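Local coordinates for hydrogenase maturation factor (Thermoanaerobacter tengcongensis, PDB 3VTI), which probably accepts a carbamoyl group from HypF on a cysteine sulfur and dehydrates it with ATP to a thiocyanate, the source of the cyanide ligands of [NiFe]-hydrogenase, at residues G219-E224 against E283-K288. Numbering follows the deposited sequence.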
ATOM      1  N   GLY C 219       7.489 -36.034  -5.448  1.00 58.77           N
ATOM      2  CA  GLY C 219       7.630 -35.407  -6.757  1.00 58.18           C
ATOM      3  C   GLY C 219       6.304 -35.369  -7.480  1.00 56.64           C
ATOM      4  O   GLY C 219       5.349 -36.018  -7.057  1.00 56.65           O
ATOM      5  N   ILE C 220       6.233 -34.594  -8.557  1.00 55.63           N
ATOM      6  CA  ILE C 220       4.999 -34.482  -9.339  1.00 54.36           C
ATOM      7  C   ILE C 220       5.288 -34.478 -10.836  1.00 55.11           C
ATOM      8  O   ILE C 220       6.145 -33.723 -11.321  1.00 55.46           O
ATOM      9  CB  ILE C 220       4.145 -33.235  -8.953  1.00 51.79           C
ATOM     10  CG1 ILE C 220       3.777 -33.277  -7.466  1.00 51.20           C
ATOM     11  CG2 ILE C 220       2.860 -33.194  -9.783  1.00 51.05           C
ATOM     12  CD1 ILE C 220       2.855 -32.174  -7.004  1.00 48.90           C
ATOM     13  N   LYS C 221       4.560 -35.324 -11.538  1.00 55.53           N
ATOM     14  CA  LYS C 221       4.643 -35.378 -12.959  1.00 56.32           C
ATOM     15  C   LYS C 221       3.375 -34.900 -13.597  1.00 54.89           C
ATOM     16  O   LYS C 221       2.317 -35.400 -13.334  1.00 54.47           O
ATOM     17  CB  LYS C 221       4.947 -36.790 -13.412  1.00 58.34           C
ATOM     18  CG  LYS C 221       5.150 -36.913 -14.891  1.00 59.91           C
ATOM     19  CD  LYS C 221       5.924 -38.151 -15.221  1.00 62.97           C
ATOM     20  CE  LYS C 221       7.404 -37.960 -15.044  1.00 62.85           C
ATOM     21  NZ  LYS C 221       8.122 -38.026 -16.322  1.00 64.85           N
ATOM     22  N   ILE C 222       3.508 -33.909 -14.449  1.00 54.24           N
ATOM     23  CA  ILE C 222       2.378 -33.425 -15.236  1.00 53.27           C
ATOM     24  C   ILE C 222       2.526 -33.681 -16.745  1.00 55.14           C
ATOM     25  O   ILE C 222       3.616 -33.989 -17.248  1.00 56.30           O
ATOM     26  CB  ILE C 222       2.035 -31.943 -14.942  1.00 51.13           C
ATOM     27  CG1 ILE C 222       3.188 -31.016 -15.342  1.00 51.46           C
ATOM     28  CG2 ILE C 222       1.649 -31.772 -13.475  1.00 49.61           C
ATOM     29  CD1 ILE C 222       2.871 -29.523 -15.215  1.00 49.41           C
ATOM     30  N   TYR C 223       1.410 -33.558 -17.458  1.00 55.46           N
ATOM     31  CA  TYR C 223       1.353 -33.899 -18.876  1.00 57.77           C
ATOM     32  C   TYR C 223       0.959 -32.696 -19.719  1.00 57.57           C
ATOM     33  O   TYR C 223      -0.125 -32.132 -19.554  1.00 56.43           O
ATOM     34  CB  TYR C 223       0.434 -35.114 -19.106  1.00 58.69           C
ATOM     35  CG  TYR C 223       0.975 -36.363 -18.437  1.00 60.17           C
ATOM     36  CD1 TYR C 223       1.809 -37.242 -19.127  1.00 62.96           C
ATOM     37  CD2 TYR C 223       0.698 -36.637 -17.094  1.00 59.63           C
ATOM     38  CE1 TYR C 223       2.335 -38.381 -18.502  1.00 64.97           C
ATOM     39  CE2 TYR C 223       1.217 -37.763 -16.461  1.00 61.76           C
ATOM     40  CZ  TYR C 223       2.033 -38.631 -17.171  1.00 64.14           C
ATOM     41  OH  TYR C 223       2.548 -39.742 -16.547  1.00 65.88           O
ATOM     42  N   GLU C 224       1.867 -32.303 -20.607  1.00 59.27           N
ATOM     43  CA  GLU C 224       1.672 -31.159 -21.497  1.00 59.87           C
ATOM     44  C   GLU C 224       0.319 -31.160 -22.212  1.00 59.61           C
ATOM     45  O   GLU C 224      -0.423 -30.183 -22.125  1.00 58.24           O
ATOM     46  CB  GLU C 224       2.810 -31.095 -22.521  1.00 62.11           C
ATOM     47  CG  GLU C 224       2.747 -29.899 -23.459  1.00 63.97           C
ATOM     48  CD  GLU C 224       3.933 -29.856 -24.404  1.00 68.28           C
ATOM     49  OE1 GLU C 224       4.157 -30.853 -25.143  1.00 71.11           O
ATOM     50  OE2 GLU C 224       4.636 -28.821 -24.404  1.00 68.58           O
ATOM     51  N   GLU C 283       0.482 -36.778 -11.821  1.00 59.44           N
ATOM     52  CA  GLU C 283       0.591 -37.825 -10.805  1.00 61.54           C
ATOM     53  C   GLU C 283       1.731 -37.484  -9.841  1.00 61.74           C
ATOM     54  O   GLU C 283       2.765 -36.959 -10.249  1.00 61.69           O
ATOM     55  CB  GLU C 283       0.843 -39.203 -11.463  1.00 64.11           C
ATOM     56  CG  GLU C 283       0.604 -40.393 -10.536  1.00 67.02           C
ATOM     57  CD  GLU C 283       0.918 -41.757 -11.165  1.00 72.30           C
ATOM     58  OE1 GLU C 283       2.093 -42.011 -11.524  1.00 75.03           O
ATOM     59  OE2 GLU C 283      -0.008 -42.597 -11.265  1.00 72.86           O
ATOM     60  N   VAL C 284       1.525 -37.795  -8.565  1.00 62.33           N
ATOM     61  CA  VAL C 284       2.526 -37.611  -7.524  1.00 63.02           C
ATOM     62  C   VAL C 284       3.569 -38.744  -7.563  1.00 66.17           C
ATOM     63  O   VAL C 284       3.235 -39.926  -7.428  1.00 67.66           O
ATOM     64  CB  VAL C 284       1.859 -37.530  -6.136  1.00 62.38           C
ATOM     65  CG1 VAL C 284       2.897 -37.464  -5.035  1.00 63.27           C
ATOM     66  CG2 VAL C 284       0.929 -36.332  -6.065  1.00 59.52           C
ATOM     67  N   ASN C 285       4.828 -38.351  -7.742  1.00 67.39           N
ATOM     68  CA  ASN C 285       5.957 -39.260  -7.928  1.00 70.56           C
ATOM     69  C   ASN C 285       6.613 -39.694  -6.635  1.00 72.19           C
ATOM     70  O   ASN C 285       6.313 -39.181  -5.558  1.00 71.30           O
ATOM     71  CB  ASN C 285       7.045 -38.585  -8.775  1.00 70.87           C
ATOM     72  CG  ASN C 285       6.757 -38.628 -10.258  1.00 72.02           C
ATOM     73  OD1 ASN C 285       5.794 -39.258 -10.714  1.00 74.34           O
ATOM     74  ND2 ASN C 285       7.611 -37.965 -11.032  1.00 72.23           N
ATOM     75  N   ASP C 286       7.526 -40.645  -6.785  1.00 75.16           N
ATOM     76  CA  ASP C 286       8.427 -41.106  -5.742  1.00 77.35           C
ATOM     77  C   ASP C 286       9.625 -40.155  -5.732  1.00 77.21           C
ATOM     78  O   ASP C 286      10.238 -39.914  -4.687  1.00 77.85           O
ATOM     79  CB  ASP C 286       8.897 -42.539  -6.079  1.00 80.47           C
ATOM     80  CG  ASP C 286       9.267 -43.356  -4.845  1.00 82.99           C
ATOM     81  OD1 ASP C 286       8.755 -43.075  -3.740  1.00 83.16           O
ATOM     82  OD2 ASP C 286      10.067 -44.303  -4.982  1.00 86.17           O
ATOM     83  N   SER C 287       9.953 -39.637  -6.920  1.00 76.42           N
ATOM     84  CA  SER C 287      11.073 -38.732  -7.119  1.00 76.22           C
ATOM     85  C   SER C 287      10.754 -37.443  -6.406  1.00 74.07           C
ATOM     86  O   SER C 287       9.594 -37.029  -6.362  1.00 72.19           O
ATOM     87  CB  SER C 287      11.251 -38.446  -8.610  1.00 76.11           C
ATOM     88  OG  SER C 287      10.118 -37.774  -9.149  1.00 72.47           O
ATOM     89  N   LYS C 288      11.759 -36.791  -5.846  1.00 74.26           N
ATOM     90  CA  LYS C 288      11.495 -35.505  -5.213  1.00 71.65           C
ATOM     91  C   LYS C 288      11.628 -34.376  -6.235  1.00 69.90           C
ATOM     92  O   LYS C 288      12.181 -33.311  -5.949  1.00 69.23           O
ATOM     93  CB  LYS C 288      12.370 -35.331  -3.968  1.00 73.10           C
ATOM     94  CG  LYS C 288      11.961 -36.291  -2.849  1.00 74.59           C
ATOM     95  CD  LYS C 288      12.835 -36.191  -1.610  1.00 77.56           C
ATOM     96  CE  LYS C 288      12.350 -37.188  -0.557  1.00 79.70           C
ATOM     97  NZ  LYS C 288      13.204 -37.199   0.664  1.00 82.15           N
TER
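K221 and E283 face each other as an antiparallel hydrogen-bonded pair, and the link from K221 N to E283 O is nearly straight (2.7 Å, 177° at the hydrogen). The return bond of the pair, E283 N to K221 O, is more bent and less certain, because the position of K221 O is itself less sure. Two residues along, N285 N donates to G219 O, though the modelled 2.5 Å is implausibly short and its geometry doubtful; the bond from G219 N back to N285 O is weak at 3.4 Å, where the chain leaves the strand and passes through D286 and S287. Between these pairs, I220 and V284 form the non-hydrogen-bonded pair. In the mixed sheet of the AIR synthase-related C-terminal domain, strand 219-223 lies between 279-285 and 290-293, and on that second edge the I220 backbone bonds with L289 and T291. I220 and V284 project to the face covered in part by helix 204-216, where I220 packs on L209 and I212. K221, E283 and N285 occupy the other face. K221 CB lies 3.8 Å from both OD1 and ND2 of N285; beyond it CG runs anti to the backbone N (chi1 -176°) and the chain bends to where NZ hydrogen-bonds N293 OD1 and S299 OG. E283 OE2 forms a salt bridge with R259. The amide of N285 is tied within its own loop, ND2 donating to S287 OG at 3.1 Å, with OG lying 21° out of the amide plane.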